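Local coordinates for CRISPR-associated protein CasA/Cse1 (Thermus thermophilus, PDB 4AN8) that forms part of the Cascade ribonucleoprotein complex and probably helps it select foreign DNA in type I-E CRISPR immunity, at residues 308-314 with 375-379; 381-385 with 457-461; 278-284 with 316-321; 323-329 with 365-371; 188-192 with 294-298. All coordinates share one frame; numbering follows the deposited sequence.

Contact 1 of 5, residues 308-314 with 375-379; sequences SAMLPRQ and EENLE
R313 meets E375 side-on, and both of its donors converge on one carboxylate oxygen. The stronger bond runs from R313 NE to E375 OE1 at 2.8 Å, nearly straight at 161°, and uses the lone pair of OE1 that faces away from OE2. R313 NH2 reaches that same E375 OE1 at 3.2 Å with a more bent angle, approaching from above the carboxylate plane. The two planes stand almost perpendicular, 88° apart, and OE1 stays in the plane of the guanidinium. A bend at chi3 (40°) turns the R313 chain so that its NE edge faces the helix. One water adds a further tie: it accepts from R313 N and donates to E375 OE1 at 2.8 Å.

One helical turn on, E379 is held more loosely. Its OE1 lies 3.2 Å from R313 CD, and its OE2 takes a weak bond from Q314 NE2 at 3.4 Å. A second water joins S308 OG to E379 O. Beneath this polar rim, L311 CG rests 3.9 Å from E375 OE1, L311 CD2 approaches L378 CD2, and S308 CB packs on the backbone of E379. L378 also meets F441 and F445 of helix 429-446. The arrangement is a loop docked by a salt bridge onto the first turns of helix 372-403, the helix that opens the C-terminal bundle of Cse1.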
# COMPACT_ATOMS: atom_id res chain seq x y z
N SER A 308 -6.10 -7.89 13.30
CA SER A 308 -5.74 -8.35 14.65
C SER A 308 -4.45 -9.18 14.62
O SER A 308 -3.68 -9.17 15.58
CB SER A 308 -6.87 -9.16 15.28
OG SER A 308 -7.09 -10.35 14.54
N ALA A 309 -4.22 -9.87 13.52
CA ALA A 309 -3.02 -10.67 13.36
C ALA A 309 -1.74 -9.82 13.21
O ALA A 309 -0.65 -10.33 13.42
CB ALA A 309 -3.16 -11.64 12.19
N MET A 310 -1.88 -8.55 12.86
CA MET A 310 -0.69 -7.70 12.74
C MET A 310 -0.21 -7.20 14.12
O MET A 310 0.94 -6.78 14.27
CB MET A 310 -0.95 -6.53 11.80
CG MET A 310 -1.86 -5.48 12.38
SD MET A 310 -2.41 -4.27 11.17
CE MET A 310 -3.49 -3.24 12.14
N LEU A 311 -1.10 -7.26 15.11
CA LEU A 311 -0.81 -6.93 16.52
C LEU A 311 0.25 -7.82 17.19
O LEU A 311 0.27 -9.05 16.99
CB LEU A 311 -2.10 -7.03 17.33
CG LEU A 311 -3.09 -5.87 17.33
CD1 LEU A 311 -3.01 -5.05 16.07
CD2 LEU A 311 -4.48 -6.40 17.55
N PRO A 312 1.14 -7.20 17.97
CA PRO A 312 2.15 -7.98 18.72
C PRO A 312 1.52 -9.08 19.58
O PRO A 312 2.02 -10.21 19.59
CB PRO A 312 2.82 -6.92 19.61
CG PRO A 312 2.65 -5.62 18.85
CD PRO A 312 1.31 -5.74 18.12
N ARG A 313 0.44 -8.77 20.28
CA ARG A 313 -0.25 -9.75 21.12
C ARG A 313 -0.58 -11.03 20.33
O ARG A 313 -0.84 -12.09 20.93
CB ARG A 313 -1.53 -9.17 21.71
CG ARG A 313 -2.71 -9.18 20.74
CD ARG A 313 -3.92 -8.51 21.33
NE ARG A 313 -3.55 -7.31 22.07
CZ ARG A 313 -3.72 -7.16 23.37
NH1 ARG A 313 -4.28 -8.13 24.08
NH2 ARG A 313 -3.34 -6.04 23.97
N GLN A 314 -0.60 -10.95 19.00
CA GLN A 314 -0.89 -12.12 18.18
C GLN A 314 0.35 -12.60 17.46
O GLN A 314 0.28 -13.45 16.58
CB GLN A 314 -2.01 -11.84 17.19
CG GLN A 314 -3.37 -11.66 17.84
CD GLN A 314 -4.49 -12.09 16.91
OE1 GLN A 314 -4.27 -12.36 15.72
NE2 GLN A 314 -5.71 -12.17 17.44
N GLU A 375 -7.51 -3.31 21.41
CA GLU A 375 -6.92 -4.47 20.75
C GLU A 375 -7.73 -5.72 21.09
O GLU A 375 -7.96 -6.58 20.24
CB GLU A 375 -5.44 -4.64 21.11
CG GLU A 375 -4.56 -3.54 20.50
CD GLU A 375 -3.07 -3.73 20.72
OE1 GLU A 375 -2.62 -4.84 21.07
OE2 GLU A 375 -2.33 -2.75 20.52
N GLU A 376 -8.19 -5.78 22.34
CA GLU A 376 -9.00 -6.89 22.82
C GLU A 376 -10.30 -6.95 22.05
O GLU A 376 -10.70 -8.01 21.56
CB GLU A 376 -9.26 -6.73 24.32
CG GLU A 376 -10.50 -7.45 24.84
CD GLU A 376 -10.86 -7.04 26.26
OE1 GLU A 376 -9.95 -6.85 27.09
OE2 GLU A 376 -12.07 -6.89 26.54
N ASN A 377 -10.97 -5.81 21.93
CA ASN A 377 -12.20 -5.73 21.16
C ASN A 377 -12.02 -6.16 19.70
O ASN A 377 -12.86 -6.87 19.15
CB ASN A 377 -12.81 -4.33 21.22
CG ASN A 377 -13.39 -4.03 22.57
OD1 ASN A 377 -13.78 -4.94 23.30
ND2 ASN A 377 -13.45 -2.74 22.92
N LEU A 378 -10.93 -5.72 19.09
CA LEU A 378 -10.66 -6.04 17.70
C LEU A 378 -10.45 -7.54 17.55
O LEU A 378 -10.98 -8.16 16.63
CB LEU A 378 -9.43 -5.26 17.19
CG LEU A 378 -9.08 -5.38 15.71
CD1 LEU A 378 -10.29 -5.02 14.82
CD2 LEU A 378 -7.88 -4.49 15.38
N GLU A 379 -9.68 -8.12 18.46
CA GLU A 379 -9.44 -9.56 18.47
C GLU A 379 -10.78 -10.33 18.52
O GLU A 379 -11.00 -11.25 17.73
CB GLU A 379 -8.55 -9.92 19.65
CG GLU A 379 -7.86 -11.28 19.56
CD GLU A 379 -6.80 -11.48 20.65
OE1 GLU A 379 -6.47 -10.50 21.35
OE2 GLU A 379 -6.31 -12.62 20.80
O HOH W 1 -8.83 -12.31 15.92
O HOH W 2 -0.30 -6.30 20.74

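Contact 2 of 5, residues 381-385 with 457-461; sequences ALKMA and WREAL
W457 drops its indole against A381, and the backbone carbonyl there takes the ring's N-H: W457 NE1 to A381 O is 2.6 Å, bent at 134°. With chi1 at -174°, CG stands opposite the backbone N of W457, which carries the ring across to the neighbouring helix. The donor comes from above the carbonyl plane, while A385 N makes its helical bond to A381 O from the other face. A381 CB sits over the five-membered ring, 3.8 Å from its centroid, in a CH-pi contact, whereas A385 CB lies at the ring's edge, 3.8 Å from W457 CZ2.

M384 keeps its chain extended to SD, then folds at chi3, which brings CE to 3.8 Å from both L461 CD1 and R458 NE, the methionine crossing L461 at about a right angle. L461 CD1 also lies 3.6 Å from M384 CB, and L461 CD2 3.7 Å from A385 CB. R458 itself pairs with D455.

F444 of helix 429-446 meets both W457 and A381. The segments run the same way, 19° apart with axes 10.5 Å from each other, as expected for first and third helices of the C-terminal four-helix bundle of Cse1.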
# COMPACT_ATOMS: atom_id res chain seq x y z
N ALA A 381 -13.93 -9.20 17.87
CA ALA A 381 -14.78 -8.87 16.74
C ALA A 381 -14.39 -9.73 15.55
O ALA A 381 -15.25 -10.27 14.85
CB ALA A 381 -14.63 -7.39 16.38
N LEU A 382 -13.09 -9.85 15.31
CA LEU A 382 -12.61 -10.55 14.13
C LEU A 382 -12.79 -12.04 14.30
O LEU A 382 -12.94 -12.77 13.33
CB LEU A 382 -11.15 -10.21 13.83
CG LEU A 382 -10.93 -9.18 12.72
CD1 LEU A 382 -11.86 -8.01 12.90
CD2 LEU A 382 -9.46 -8.74 12.67
N LYS A 383 -12.76 -12.50 15.54
CA LYS A 383 -12.84 -13.92 15.82
C LYS A 383 -14.28 -14.39 15.61
O LYS A 383 -14.53 -15.38 14.94
CB LYS A 383 -12.37 -14.22 17.25
CG LYS A 383 -12.13 -15.69 17.54
CD LYS A 383 -11.53 -15.88 18.92
CE LYS A 383 -11.37 -17.36 19.29
NZ LYS A 383 -12.68 -18.03 19.54
N MET A 384 -15.23 -13.65 16.17
CA MET A 384 -16.64 -13.91 15.90
C MET A 384 -16.88 -13.99 14.40
O MET A 384 -17.43 -14.98 13.91
CB MET A 384 -17.51 -12.81 16.52
CG MET A 384 -17.44 -12.76 18.03
SD MET A 384 -18.00 -11.19 18.74
CE MET A 384 -19.65 -11.08 18.06
N ALA A 385 -16.45 -12.96 13.66
CA ALA A 385 -16.72 -12.88 12.24
C ALA A 385 -16.12 -14.08 11.52
O ALA A 385 -16.76 -14.65 10.63
CB ALA A 385 -16.24 -11.55 11.65
N TRP A 457 -21.25 -4.94 16.52
CA TRP A 457 -20.65 -5.85 15.57
C TRP A 457 -21.51 -7.10 15.46
O TRP A 457 -21.80 -7.57 14.35
CB TRP A 457 -19.24 -6.21 16.02
CG TRP A 457 -18.46 -7.04 15.05
CD1 TRP A 457 -17.91 -8.26 15.28
CD2 TRP A 457 -18.12 -6.70 13.69
NE1 TRP A 457 -17.26 -8.71 14.17
CE2 TRP A 457 -17.38 -7.78 13.17
CE3 TRP A 457 -18.39 -5.60 12.86
CZ2 TRP A 457 -16.88 -7.79 11.86
CZ3 TRP A 457 -17.92 -5.62 11.56
CH2 TRP A 457 -17.17 -6.71 11.07
N ARG A 458 -21.94 -7.61 16.61
CA ARG A 458 -22.77 -8.81 16.65
C ARG A 458 -24.06 -8.58 15.88
O ARG A 458 -24.52 -9.45 15.15
CB ARG A 458 -23.09 -9.24 18.08
CG ARG A 458 -23.79 -10.59 18.15
CD ARG A 458 -23.85 -11.10 19.57
NE ARG A 458 -22.68 -10.71 20.34
CZ ARG A 458 -22.69 -9.77 21.28
NH1 ARG A 458 -23.82 -9.15 21.59
NH2 ARG A 458 -21.57 -9.46 21.93
N GLU A 459 -24.63 -7.39 16.02
CA GLU A 459 -25.79 -7.02 15.22
C GLU A 459 -25.45 -7.06 13.73
O GLU A 459 -26.23 -7.58 12.92
CB GLU A 459 -26.30 -5.63 15.61
CG GLU A 459 -26.58 -5.46 17.10
CD GLU A 459 -27.51 -6.53 17.65
OE1 GLU A 459 -28.28 -7.12 16.87
OE2 GLU A 459 -27.46 -6.78 18.88
N ALA A 460 -24.30 -6.52 13.36
CA ALA A 460 -23.91 -6.50 11.96
C ALA A 460 -23.65 -7.91 11.45
O ALA A 460 -24.01 -8.24 10.33
CB ALA A 460 -22.69 -5.60 11.74
N LEU A 461 -23.03 -8.74 12.28
CA LEU A 461 -22.82 -10.15 11.92
C LEU A 461 -24.16 -10.85 11.63
O LEU A 461 -24.30 -11.58 10.64
CB LEU A 461 -22.07 -10.89 13.02
CG LEU A 461 -20.61 -10.51 13.23
CD1 LEU A 461 -19.97 -11.34 14.33
CD2 LEU A 461 -19.84 -10.69 11.94

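Contact 3 of 5, residues 278-284 with 316-321; sequences RDPMVAQ and GKVAAT
V318 O is gripped by R278 NH1 at a short 2.5 Å and by a water that donates to it at 2.6 Å. That water accepts from R278 NH2, closing a small ring. The bond from NH1 is straight, 165°, and lies near the guanidinium plane, although it meets the carbonyl of V318 from above its plane. R278 NH1 also bonds V282 O, at 3.1 Å, so one nitrogen ties the two segments together. K317 CB covers one face of the guanidinium, centred 3.7 Å above it. R278 reaches this place by staying extended through chi2 and bending at chi3 (55°).

Along the backbone, Q284 and K317 form a single antiparallel hydrogen-bonded pair: Q284 N to K317 O and K317 N to Q284 O are both 2.8 Å. At the other end T321 N bonds P280 O at 3.1 Å, almost linear at 174°, just past A319, the N-cap residue of helix 320-333. The T321 hydroxyl bonds F192 O, and its methyl CG2 lies 3.7 Å from M281 CG. P280 CB touches A320 CB; P280 lies in the type I turn from D279 to V282, where D279 OD1 accepts from M281 N in an Asx turn.

Thus main-chain polar groups do most of the joining, with one arginine added. R278 is solvated by two carbonyl oxygens and a water, with no carboxylate partner in either segment.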
# COMPACT_ATOMS: atom_id res chain seq x y z
N ARG A 278 12.65 -3.47 8.30
CA ARG A 278 11.26 -3.55 7.85
C ARG A 278 10.83 -2.15 7.44
O ARG A 278 11.02 -1.19 8.17
CB ARG A 278 10.35 -4.06 8.98
CG ARG A 278 8.86 -4.01 8.65
CD ARG A 278 8.01 -4.72 9.72
NE ARG A 278 8.26 -4.19 11.07
CZ ARG A 278 7.37 -3.49 11.76
NH1 ARG A 278 6.18 -3.27 11.25
NH2 ARG A 278 7.67 -3.04 12.97
N ASP A 279 10.28 -2.04 6.24
CA ASP A 279 9.79 -0.75 5.76
C ASP A 279 8.70 -0.22 6.72
O ASP A 279 7.85 -0.96 7.19
CB ASP A 279 9.27 -0.90 4.32
CG ASP A 279 8.89 0.42 3.69
OD1 ASP A 279 7.87 0.97 4.13
OD2 ASP A 279 9.59 0.88 2.75
N PRO A 280 8.76 1.08 7.04
CA PRO A 280 7.78 1.69 7.96
C PRO A 280 6.33 1.48 7.51
O PRO A 280 5.45 1.48 8.36
CB PRO A 280 8.12 3.18 7.87
CG PRO A 280 9.59 3.21 7.55
CD PRO A 280 9.83 2.01 6.64
N MET A 281 6.07 1.33 6.22
CA MET A 281 4.69 1.22 5.78
C MET A 281 4.17 -0.22 5.79
O MET A 281 3.01 -0.49 5.45
CB MET A 281 4.50 1.87 4.42
CG MET A 281 4.59 3.39 4.48
SD MET A 281 4.62 4.11 2.82
CE MET A 281 4.81 5.86 3.22
N VAL A 282 5.04 -1.14 6.18
CA VAL A 282 4.75 -2.55 6.04
C VAL A 282 4.46 -3.19 7.39
O VAL A 282 5.16 -2.93 8.35
CB VAL A 282 5.94 -3.28 5.37
CG1 VAL A 282 5.77 -4.78 5.44
CG2 VAL A 282 6.11 -2.78 3.93
N ALA A 283 3.42 -4.02 7.45
CA ALA A 283 3.04 -4.73 8.66
C ALA A 283 3.29 -6.24 8.52
O ALA A 283 3.45 -6.76 7.42
CB ALA A 283 1.61 -4.49 8.96
N GLN A 284 3.35 -6.95 9.64
CA GLN A 284 3.63 -8.38 9.57
C GLN A 284 2.69 -9.17 10.46
O GLN A 284 2.08 -8.63 11.40
CB GLN A 284 5.09 -8.67 9.90
CG GLN A 284 6.07 -8.32 8.78
CD GLN A 284 7.52 -8.59 9.16
OE1 GLN A 284 7.94 -8.33 10.28
NE2 GLN A 284 8.30 -9.13 8.21
N GLY A 316 2.22 -10.56 15.73
CA GLY A 316 2.40 -9.76 14.52
C GLY A 316 3.24 -8.51 14.71
O GLY A 316 3.78 -8.27 15.79
N LYS A 317 3.36 -7.70 13.65
CA LYS A 317 3.92 -6.35 13.78
C LYS A 317 3.13 -5.27 13.04
O LYS A 317 2.89 -5.37 11.85
CB LYS A 317 5.38 -6.32 13.35
CG LYS A 317 6.32 -6.61 14.48
CD LYS A 317 7.55 -7.30 13.97
CE LYS A 317 8.35 -7.87 15.12
NZ LYS A 317 9.38 -8.80 14.60
N VAL A 318 2.74 -4.24 13.77
CA VAL A 318 2.06 -3.09 13.21
C VAL A 318 3.02 -2.30 12.32
O VAL A 318 4.23 -2.28 12.53
CB VAL A 318 1.53 -2.21 14.34
CG1 VAL A 318 0.71 -1.06 13.79
CG2 VAL A 318 0.68 -3.04 15.28
N ALA A 319 2.50 -1.68 11.27
CA ALA A 319 3.34 -0.80 10.47
C ALA A 319 3.76 0.38 11.35
O ALA A 319 2.93 0.90 12.12
CB ALA A 319 2.57 -0.30 9.24
N ALA A 320 5.03 0.78 11.24
CA ALA A 320 5.57 1.92 12.00
C ALA A 320 4.81 3.23 11.74
O ALA A 320 4.53 3.99 12.68
CB ALA A 320 7.11 2.10 11.75
N THR A 321 4.45 3.48 10.48
CA THR A 321 3.63 4.66 10.16
C THR A 321 2.34 4.66 10.96
O THR A 321 1.90 5.71 11.42
CB THR A 321 3.30 4.80 8.64
OG1 THR A 321 2.60 3.62 8.17
CG2 THR A 321 4.60 5.03 7.81
O HOH W 3 5.62 -1.04 14.28
O HOH W 4 6.95 -0.99 9.85

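Contact 4 of 5, residues 323-329 with 365-371; sequences EHAENLQ and LPSGLLT
E326 reaches from its helix into the turn 368-371 and takes the N-H of L370: L370 N to E326 OE2 is 2.8 Å, at 163°, in the described one of its two modelled conformers. The amide comes from above the carboxylate plane, tilted 54° out of it. A sharp bend at chi2 (-97°) turns the carboxylate toward this N-H, the chain crossing L370 obliquely, and L370 CB lies 3.5 Å from E326 OE2. L370 CD1 rests 4.0 Å from E323 CA.

One turn along the helix, Q329 extends fully and presents NE2 to L365 O at 3.0 Å; the acceptor lies in the amide plane, but the donor stands above the plane of the L365 carbonyl. The same NE2 comes within 3.1 Å of S367 CA, in the turn that starts at P366. L365 CD2 lies by Q329 NE2, and L365 CD1 4.1 Å from A325 CB. E449 also accepts from G368 N and the S367 hydroxyl.

In this conformer, two side chains of helix 320-333 meet main-chain groups of opposite polarity, an N-H and a C=O, and hold the loop ahead of T371, the N-cap of helix 372-403; the L370 N-H would probably stabilise the charge on E326.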
# COMPACT_ATOMS: atom_id res chain seq x y z
N GLU A 323 1.77 2.97 13.84
CA GLU A 323 2.13 3.16 15.24
C GLU A 323 2.38 4.64 15.52
O GLU A 323 1.91 5.18 16.51
CB GLU A 323 3.34 2.32 15.64
CG GLU A 323 3.62 2.31 17.13
CD GLU A 323 4.71 1.31 17.53
OE1 GLU A 323 5.42 0.79 16.63
OE2 GLU A 323 4.87 1.03 18.74
N HIS A 324 3.12 5.29 14.63
CA HIS A 324 3.48 6.71 14.78
C HIS A 324 2.23 7.61 14.67
O HIS A 324 2.04 8.49 15.50
CB HIS A 324 4.53 7.09 13.74
CG HIS A 324 4.68 8.56 13.51
ND1 HIS A 324 5.37 9.38 14.38
CD2 HIS A 324 4.25 9.36 12.50
CE1 HIS A 324 5.36 10.62 13.91
NE2 HIS A 324 4.69 10.63 12.77
N ALA A 325 1.39 7.38 13.67
CA ALA A 325 0.18 8.17 13.51
C ALA A 325 -0.72 8.04 14.75
O ALA A 325 -1.23 9.03 15.27
CB ALA A 325 -0.59 7.76 12.25
N GLU A 326 -0.90 6.81 15.21
CA GLU A 326 -1.71 6.55 16.39
C GLU A 326 -1.20 7.37 17.59
O GLU A 326 -1.97 8.07 18.24
CB GLU A 326 -1.72 5.05 16.71
CG GLU A 326 -2.96 4.57 17.45
CD GLU A 326 -2.76 4.47 18.96
OE1 GLU A 326 -1.66 4.81 19.46
OE2 GLU A 326 -3.70 4.03 19.64
N ASN A 327 0.10 7.29 17.86
CA ASN A 327 0.71 8.05 18.94
C ASN A 327 0.51 9.57 18.76
O ASN A 327 0.04 10.27 19.66
CB ASN A 327 2.19 7.69 19.07
CG ASN A 327 2.88 8.43 20.20
OD1 ASN A 327 3.81 9.20 19.96
ND2 ASN A 327 2.44 8.19 21.44
N LEU A 328 0.85 10.06 17.57
CA LEU A 328 0.59 11.45 17.26
C LEU A 328 -0.89 11.82 17.51
O LEU A 328 -1.19 12.91 18.01
CB LEU A 328 0.97 11.76 15.81
CG LEU A 328 1.41 13.20 15.56
CD1 LEU A 328 2.67 13.51 16.40
CD2 LEU A 328 1.67 13.45 14.07
N GLN A 329 -1.80 10.93 17.15
CA GLN A 329 -3.21 11.28 17.29
C GLN A 329 -3.59 11.46 18.76
O GLN A 329 -4.40 12.33 19.09
CB GLN A 329 -4.10 10.24 16.62
CG GLN A 329 -5.59 10.59 16.69
CD GLN A 329 -6.45 9.70 15.81
OE1 GLN A 329 -7.19 10.19 14.97
NE2 GLN A 329 -6.33 8.38 15.98
N LEU A 365 -9.14 5.78 11.38
CA LEU A 365 -7.99 5.52 12.23
C LEU A 365 -8.39 5.91 13.65
O LEU A 365 -8.22 7.05 14.06
CB LEU A 365 -6.78 6.32 11.77
CG LEU A 365 -5.45 5.69 12.12
CD1 LEU A 365 -4.33 6.27 11.29
CD2 LEU A 365 -5.16 5.88 13.61
N PRO A 366 -8.94 4.95 14.39
CA PRO A 366 -9.56 5.17 15.71
C PRO A 366 -8.53 5.69 16.72
O PRO A 366 -7.42 5.19 16.72
CB PRO A 366 -10.03 3.77 16.11
CG PRO A 366 -10.06 2.97 14.80
CD PRO A 366 -8.93 3.53 13.99
N SER A 367 -8.91 6.64 17.57
CA SER A 367 -7.94 7.29 18.45
C SER A 367 -7.20 6.34 19.40
O SER A 367 -6.00 6.52 19.64
CB SER A 367 -8.61 8.42 19.23
OG SER A 367 -9.80 7.98 19.85
N GLY A 368 -7.89 5.35 19.94
CA GLY A 368 -7.28 4.47 20.93
C GLY A 368 -6.98 3.09 20.39
O GLY A 368 -6.97 2.11 21.14
N LEU A 369 -6.70 3.01 19.09
CA LEU A 369 -6.59 1.72 18.42
C LEU A 369 -5.58 0.82 19.10
O LEU A 369 -5.84 -0.37 19.31
CB LEU A 369 -6.27 1.91 16.92
CG LEU A 369 -5.97 0.61 16.17
CD1 LEU A 369 -7.22 -0.25 16.13
CD2 LEU A 369 -5.42 0.86 14.77
N LEU A 370 -4.43 1.36 19.49
CA LEU A 370 -3.36 0.52 20.03
C LEU A 370 -3.32 0.40 21.56
O LEU A 370 -2.26 0.21 22.14
CB LEU A 370 -1.99 0.94 19.48
CG LEU A 370 -1.75 0.71 17.97
CD1 LEU A 370 -0.32 1.03 17.59
CD2 LEU A 370 -2.08 -0.71 17.56
N THR A 371 -4.48 0.51 22.20
CA THR A 371 -4.61 0.23 23.63
C THR A 371 -5.07 -1.22 23.82
O THR A 371 -5.65 -1.80 22.91
CB THR A 371 -5.62 1.18 24.30
OG1 THR A 371 -6.91 0.98 23.71
CG2 THR A 371 -5.22 2.64 24.09

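Contact 5 of 5, residues 188-192 with 294-298; sequences RPALF and VLRLS
A190 CB packs 4.0 Å from L297 CG at the entry to strand 191-195, an outer strand of a three-stranded antiparallel sheet. Residues 294-297 run across 188-192 at nearly a right angle, 87°, and do not join as a further strand. P189 CB touches V294 CB, also at 4.0 Å. At the other end L295 CD2 meets the edge of the F192 ring at CZ, 4.1 Å away. F192 also touches A283, and L297 and A190 both rest on V345 of strand 342-351, so the small apolar patch continues into the middle strand.

Moving outward, polar main-chain atoms appear. A water accepts from L297 N and lies 2.8 Å from R188 O, to which it may donate. Another water sits at the edge of the F192 ring, in its plane, within bonding distance of both A190 O and L295 O.

At the rim the two arginines run side by side in the same direction. R188 CB is centred 3.8 Å over one face of the R296 guanidinium, and R188 CD lies 3.4 Å from R296 NH2, so the flat group lies over an aliphatic stem. With CG opposite its backbone N (chi1 -160°), R296 stretches out past R188 O. R188 directs its own charge to D183. What joins the backbones directly is one bond, A190 N to L295 O, 2.9 Å and almost straight at 173°.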
# COMPACT_ATOMS: atom_id res chain seq x y z
N ARG A 188 5.15 -6.68 -3.02
CA ARG A 188 4.20 -7.61 -2.38
C ARG A 188 3.35 -7.03 -1.24
O ARG A 188 2.19 -7.38 -1.10
CB ARG A 188 4.94 -8.85 -1.83
CG ARG A 188 5.91 -9.52 -2.78
CD ARG A 188 5.20 -9.95 -4.05
NE ARG A 188 6.14 -10.35 -5.10
CZ ARG A 188 5.78 -10.92 -6.25
NH1 ARG A 188 4.50 -11.16 -6.54
NH2 ARG A 188 6.71 -11.23 -7.12
N PRO A 189 3.95 -6.19 -0.38
CA PRO A 189 3.21 -5.92 0.85
C PRO A 189 2.20 -4.83 0.67
O PRO A 189 2.34 -4.00 -0.23
CB PRO A 189 4.30 -5.45 1.83
CG PRO A 189 5.36 -4.89 0.95
CD PRO A 189 5.34 -5.68 -0.32
N ALA A 190 1.21 -4.84 1.54
CA ALA A 190 0.24 -3.77 1.62
C ALA A 190 0.89 -2.59 2.34
O ALA A 190 1.54 -2.79 3.35
CB ALA A 190 -0.97 -4.25 2.38
N LEU A 191 0.72 -1.38 1.83
CA LEU A 191 1.34 -0.22 2.47
C LEU A 191 0.35 0.57 3.33
O LEU A 191 -0.74 0.93 2.86
CB LEU A 191 1.95 0.70 1.41
CG LEU A 191 3.00 -0.03 0.54
CD1 LEU A 191 3.60 0.95 -0.49
CD2 LEU A 191 4.11 -0.66 1.41
N PHE A 192 0.73 0.84 4.58
CA PHE A 192 -0.10 1.64 5.48
C PHE A 192 0.25 3.12 5.40
O PHE A 192 1.38 3.53 5.74
CB PHE A 192 -0.01 1.14 6.92
CG PHE A 192 -0.62 -0.21 7.12
CD1 PHE A 192 0.02 -1.34 6.66
CD2 PHE A 192 -1.84 -0.34 7.76
CE1 PHE A 192 -0.53 -2.59 6.84
CE2 PHE A 192 -2.42 -1.61 7.94
CZ PHE A 192 -1.76 -2.73 7.48
N VAL A 294 4.62 -10.65 5.58
CA VAL A 294 4.10 -9.30 5.39
C VAL A 294 2.58 -9.33 5.17
O VAL A 294 2.06 -10.26 4.56
CB VAL A 294 4.81 -8.59 4.23
CG1 VAL A 294 6.32 -8.50 4.52
CG2 VAL A 294 4.57 -9.32 2.88
N LEU A 295 1.86 -8.35 5.70
CA LEU A 295 0.46 -8.21 5.33
C LEU A 295 0.40 -7.84 3.86
O LEU A 295 1.22 -7.08 3.34
CB LEU A 295 -0.29 -7.18 6.18
CG LEU A 295 -1.04 -7.82 7.35
CD1 LEU A 295 -0.02 -8.44 8.32
CD2 LEU A 295 -1.92 -6.80 8.04
N ARG A 296 -0.58 -8.42 3.18
CA ARG A 296 -0.58 -8.46 1.74
C ARG A 296 -2.03 -8.33 1.30
O ARG A 296 -2.91 -8.89 1.92
CB ARG A 296 -0.01 -9.82 1.35
CG ARG A 296 0.53 -9.95 -0.03
CD ARG A 296 1.50 -11.10 -0.05
NE ARG A 296 1.83 -11.50 -1.42
CZ ARG A 296 2.95 -12.14 -1.75
NH1 ARG A 296 3.86 -12.43 -0.82
NH2 ARG A 296 3.16 -12.47 -3.02
N LEU A 297 -2.30 -7.56 0.26
CA LEU A 297 -3.66 -7.49 -0.23
C LEU A 297 -3.99 -8.79 -0.97
O LEU A 297 -3.15 -9.36 -1.67
CB LEU A 297 -3.85 -6.28 -1.14
CG LEU A 297 -3.72 -4.90 -0.48
CD1 LEU A 297 -3.52 -3.82 -1.55
CD2 LEU A 297 -4.90 -4.57 0.43
N SER A 298 -5.20 -9.28 -0.79
CA SER A 298 -5.57 -10.56 -1.39
C SER A 298 -6.76 -10.42 -2.33
O SER A 298 -7.66 -9.61 -2.11
CB SER A 298 -5.86 -11.60 -0.32
OG SER A 298 -6.41 -12.76 -0.93
O HOH W 5 -0.27 -6.03 -1.37
O HOH W 6 1.97 -4.71 5.08

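From the N terminus, 188-192 waits until 294-298 to close contact 5, and 278-284 has begun contact 3 in between; contact 3 closes at 316-321, so the two cross. They touch at F192, whose backbone N hydrogen-bonds to M281 O. Segment 308-314 opens contact 1 before contact 3 has closed, giving a second crossing. Contact 4 then opens and closes, 323-329 to 365-371, entirely before 375-379 completes contact 1. Contact 2 follows in series, 381-385 with 457-461, on the same helix 372-403. Together they lead from the three-stranded sheet through the loops and helix 320-333 to the C-terminal helices, with the centres of contacts 2 and 3 about 26 Å apart.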